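Local structure of Alr4995 protein (Nostoc sp., 6LRF) at residues B[464-474]-B[676-687]. The protein is a bifunctional enzyme that acts as an arginine dihydrolase and as an ornithine cyclodeaminase. Residues are numbered along the deposited sequence; the frame is centred on the assembly and turned at random.
Sequences VSSERRVELVV and VVTDVGLFLSLL
At the outer edge of the Rossmann-fold parallel sheet, Ser465 pairs with Val677 of strand 673-677, the outermost strand of the sheet within this chain, whose other side bonds to strand 651-656. Ser465 N donates to Val677 O at 3.0 Å. The serine hydroxyl oxygen, turned beside its own backbone N (chi1 -58°), accepts from Val677 N at 2.9 Å in an almost straight bond (169°). One small polar residue thus serves both the N-H and the C=O of the edge residue. With an alanine in place of Ser465, Val677 N would probably lose its acceptor on this side.

Beyond this pairing the chain enters helix 467-486, which packs beside helix 680-694; the axes of segments 467-474 and 680-687 approach to 9.8 Å and cross at -49°. Beta-branched valines suit the interface, since each offers two methyls close to the backbone. Val470 splits its pair: CG2 meets Thr678 CB tip to tip, while CG1 lies 3.8 Å from Leu686 CD1, the two side chains crossing at about a right angle. Val473 CG2 reaches Val676 CG1, tying the helix to the strand. The N-caps, Ser466 and Asp679, also face the second subunit: Asp679 OD2 accepts from Glu467 N of the second subunit, and Glu467 N here donates to Asp679 OD2 of that subunit. Farther along, Val474 slides past Phe683 in the opposite direction, its CG2 3.7 Å from Phe683 CE1. The other methyl of Val474, CG1, rests 3.7 Å from Leu687 N.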
loop_
_atom_site.group_PDB
_atom_site.type_symbol
_atom_site.label_atom_id
_atom_site.label_comp_id
_atom_site.label_asym_id
_atom_site.label_seq_id
_atom_site.Cartn_x
_atom_site.Cartn_y
_atom_site.Cartn_z
ATOM N N VAL B 464 6.486 -5.067 2.054
ATOM C CA VAL B 464 7.101 -4.890 0.744
ATOM C C VAL B 464 8.421 -5.682 0.638
ATOM O O VAL B 464 8.680 -6.285 -0.394
ATOM C CB VAL B 464 7.328 -3.396 0.420
ATOM C CG1 VAL B 464 7.744 -3.213 -1.022
ATOM C CG2 VAL B 464 6.049 -2.603 0.665
ATOM N N SER B 465 9.243 -5.727 1.686
ATOM C CA SER B 465 10.456 -6.558 1.614
ATOM C C SER B 465 10.157 -8.055 1.784
ATOM O O SER B 465 9.472 -8.451 2.725
ATOM C CB SER B 465 11.485 -6.122 2.671
ATOM O OG SER B 465 11.842 -4.760 2.510
ATOM N N SER B 466 10.682 -8.889 0.890
ATOM C CA SER B 466 10.417 -10.323 0.968
ATOM C C SER B 466 11.097 -10.944 2.186
ATOM O O SER B 466 12.046 -10.389 2.737
ATOM C CB SER B 466 10.877 -11.039 -0.306
ATOM O OG SER B 466 12.270 -11.295 -0.266
ATOM N N GLU B 467 10.608 -12.099 2.606
ATOM C CA GLU B 467 11.155 -12.766 3.770
ATOM C C GLU B 467 12.650 -13.063 3.600
ATOM O O GLU B 467 13.423 -12.991 4.560
ATOM C CB GLU B 467 10.381 -14.051 4.045
ATOM C CG GLU B 467 11.037 -14.957 5.064
ATOM C CD GLU B 467 11.197 -14.287 6.417
ATOM O OE1 GLU B 467 10.311 -13.481 6.800
ATOM O OE2 GLU B 467 12.222 -14.567 7.087
ATOM N N ARG B 468 13.058 -13.368 2.372
ATOM C CA ARG B 468 14.454 -13.719 2.103
ATOM C C ARG B 468 15.365 -12.519 2.279
ATOM O O ARG B 468 16.449 -12.618 2.861
ATOM C CB ARG B 468 14.598 -14.283 0.692
ATOM C CG ARG B 468 15.245 -15.648 0.657
ATOM C CD ARG B 468 15.158 -16.203 -0.738
ATOM N NE ARG B 468 15.707 -17.548 -0.892
ATOM C CZ ARG B 468 15.052 -18.661 -0.579
ATOM N NH1 ARG B 468 13.823 -18.592 -0.082
ATOM N NH2 ARG B 468 15.627 -19.843 -0.761
ATOM N N ARG B 469 14.905 -11.390 1.759
ATOM C CA ARG B 469 15.581 -10.124 1.898
ATOM C C ARG B 469 15.724 -9.750 3.375
ATOM O O ARG B 469 16.833 -9.499 3.861
ATOM C CB ARG B 469 14.807 -9.052 1.124
ATOM C CG ARG B 469 15.111 -7.620 1.516
ATOM C CD ARG B 469 16.397 -7.103 0.895
ATOM N NE ARG B 469 16.571 -5.683 1.190
ATOM C CZ ARG B 469 17.747 -5.083 1.353
ATOM N NH1 ARG B 469 18.877 -5.780 1.250
ATOM N NH2 ARG B 469 17.794 -3.784 1.625
ATOM N N VAL B 470 14.600 -9.734 4.086
ATOM C CA VAL B 470 14.582 -9.363 5.494
ATOM C C VAL B 470 15.564 -10.239 6.255
ATOM O O VAL B 470 16.301 -9.776 7.124
ATOM C CB VAL B 470 13.164 -9.497 6.085
ATOM C CG1 VAL B 470 13.216 -9.594 7.596
ATOM C CG2 VAL B 470 12.297 -8.326 5.644
ATOM N N GLU B 471 15.618 -11.505 5.878
ATOM C CA GLU B 471 16.451 -12.449 6.583
ATOM C C GLU B 471 17.948 -12.206 6.304
ATOM O O GLU B 471 18.789 -12.379 7.190
ATOM C CB GLU B 471 16.023 -13.866 6.209
ATOM C CG GLU B 471 16.770 -14.960 6.931
ATOM C CD GLU B 471 16.223 -16.337 6.606
ATOM O OE1 GLU B 471 15.236 -16.406 5.836
ATOM O OE2 GLU B 471 16.781 -17.341 7.110
ATOM N N LEU B 472 18.285 -11.777 5.091
ATOM C CA LEU B 472 19.686 -11.486 4.794
ATOM C C LEU B 472 20.099 -10.172 5.464
ATOM O O LEU B 472 21.195 -10.082 6.014
ATOM C CB LEU B 472 19.942 -11.442 3.280
ATOM C CG LEU B 472 20.647 -12.685 2.702
ATOM C CD1 LEU B 472 21.896 -13.044 3.505
ATOM C CD2 LEU B 472 19.714 -13.902 2.605
ATOM N N VAL B 473 19.218 -9.170 5.439
ATOM C CA VAL B 473 19.466 -7.931 6.168
ATOM C C VAL B 473 19.685 -8.208 7.655
ATOM O O VAL B 473 20.642 -7.719 8.259
ATOM C CB VAL B 473 18.309 -6.937 6.002
ATOM C CG1 VAL B 473 18.408 -5.806 7.039
ATOM C CG2 VAL B 473 18.299 -6.388 4.596
ATOM N N VAL B 474 18.812 -9.017 8.240
ATOM C CA VAL B 474 18.944 -9.359 9.649
ATOM C C VAL B 474 20.281 -10.021 9.917
ATOM O O VAL B 474 20.924 -9.754 10.935
ATOM C CB VAL B 474 17.792 -10.282 10.119
ATOM C CG1 VAL B 474 18.181 -11.051 11.369
ATOM C CG2 VAL B 474 16.559 -9.460 10.369
ATOM N N VAL B 676 14.476 -2.092 5.696
ATOM C CA VAL B 676 13.555 -3.169 5.331
ATOM C C VAL B 676 12.131 -2.752 5.657
ATOM O O VAL B 676 11.873 -2.098 6.677
ATOM C CB VAL B 676 13.859 -4.514 6.047
ATOM C CG1 VAL B 676 14.947 -5.270 5.323
ATOM C CG2 VAL B 676 14.229 -4.289 7.490
ATOM N N VAL B 677 11.216 -3.117 4.769
ATOM C CA VAL B 677 9.803 -2.841 4.953
ATOM C C VAL B 677 9.151 -4.119 5.403
ATOM O O VAL B 677 8.927 -5.025 4.604
ATOM C CB VAL B 677 9.141 -2.344 3.682
ATOM C CG1 VAL B 677 7.668 -2.093 3.941
ATOM C CG2 VAL B 677 9.824 -1.076 3.215
ATOM N N THR B 678 8.875 -4.203 6.696
ATOM C CA THR B 678 8.455 -5.460 7.275
ATOM C C THR B 678 7.866 -5.232 8.664
ATOM O O THR B 678 7.864 -4.113 9.185
ATOM C CB THR B 678 9.642 -6.458 7.338
ATOM O OG1 THR B 678 9.161 -7.794 7.524
ATOM C CG2 THR B 678 10.626 -6.094 8.450
ATOM N N ASP B 679 7.322 -6.297 9.230
ATOM C CA ASP B 679 6.845 -6.300 10.603
ATOM C C ASP B 679 8.048 -6.184 11.530
ATOM O O ASP B 679 8.960 -7.019 11.456
ATOM C CB ASP B 679 6.065 -7.591 10.875
ATOM C CG ASP B 679 5.553 -7.687 12.300
ATOM O OD1 ASP B 679 6.390 -7.739 13.235
ATOM O OD2 ASP B 679 4.313 -7.753 12.480
ATOM N N VAL B 680 8.052 -5.185 12.414
ATOM C CA VAL B 680 9.240 -4.940 13.228
ATOM C C VAL B 680 9.395 -6.025 14.296
ATOM O O VAL B 680 10.513 -6.345 14.728
ATOM C CB VAL B 680 9.211 -3.523 13.879
ATOM C CG1 VAL B 680 8.128 -3.434 14.937
ATOM C CG2 VAL B 680 10.547 -3.197 14.490
ATOM N N GLY B 681 8.280 -6.623 14.707
ATOM C CA GLY B 681 8.348 -7.744 15.630
ATOM C C GLY B 681 8.958 -8.951 14.941
ATOM O O GLY B 681 9.766 -9.676 15.529
ATOM N N LEU B 682 8.572 -9.166 13.689
ATOM C CA LEU B 682 9.223 -10.193 12.879
ATOM C C LEU B 682 10.728 -9.923 12.828
ATOM O O LEU B 682 11.543 -10.822 13.086
ATOM C CB LEU B 682 8.643 -10.233 11.457
ATOM C CG LEU B 682 9.385 -11.187 10.503
ATOM C CD1 LEU B 682 9.470 -12.599 11.093
ATOM C CD2 LEU B 682 8.722 -11.231 9.148
ATOM N N PHE B 683 11.080 -8.675 12.504
ATOM C CA PHE B 683 12.481 -8.263 12.401
ATOM C C PHE B 683 13.233 -8.557 13.689
ATOM O O PHE B 683 14.314 -9.149 13.666
ATOM C CB PHE B 683 12.590 -6.767 12.053
ATOM C CG PHE B 683 14.009 -6.270 11.942
ATOM C CD1 PHE B 683 14.671 -6.298 10.728
ATOM C CD2 PHE B 683 14.687 -5.783 13.060
ATOM C CE1 PHE B 683 15.975 -5.848 10.624
ATOM C CE2 PHE B 683 15.994 -5.336 12.958
ATOM C CZ PHE B 683 16.636 -5.369 11.738
ATOM N N LEU B 684 12.660 -8.137 14.816
ATOM C CA LEU B 684 13.290 -8.340 16.119
ATOM C C LEU B 684 13.373 -9.816 16.505
ATOM O O LEU B 684 14.312 -10.247 17.181
ATOM C CB LEU B 684 12.531 -7.560 17.200
ATOM C CG LEU B 684 12.717 -6.039 17.146
ATOM C CD1 LEU B 684 11.638 -5.308 17.934
ATOM C CD2 LEU B 684 14.103 -5.661 17.656
ATOM N N SER B 685 12.387 -10.593 16.083
ATOM C CA SER B 685 12.398 -12.008 16.406
ATOM C C SER B 685 13.619 -12.696 15.765
ATOM O O SER B 685 14.417 -13.346 16.445
ATOM C CB SER B 685 11.095 -12.667 15.952
ATOM O OG SER B 685 10.973 -13.942 16.565
ATOM N N LEU B 686 13.757 -12.516 14.458
ATOM C CA LEU B 686 14.888 -13.029 13.692
ATOM C C LEU B 686 16.224 -12.531 14.209
ATOM O O LEU B 686 17.195 -13.284 14.279
ATOM C CB LEU B 686 14.743 -12.617 12.237
ATOM C CG LEU B 686 13.525 -13.152 11.504
ATOM C CD1 LEU B 686 13.353 -12.418 10.185
ATOM C CD2 LEU B 686 13.706 -14.645 11.291
ATOM N N LEU B 687 16.281 -11.242 14.537
ATOM C CA LEU B 687 17.508 -10.639 15.031
ATOM C C LEU B 687 17.987 -11.344 16.295
ATOM O O LEU B 687 19.180 -11.645 16.437
ATOM C CB LEU B 687 17.309 -9.145 15.300
ATOM C CG LEU B 687 18.521 -8.413 15.869
ATOM C CD1 LEU B 687 19.640 -8.336 14.826
ATOM C CD2 LEU B 687 18.117 -7.027 16.346
#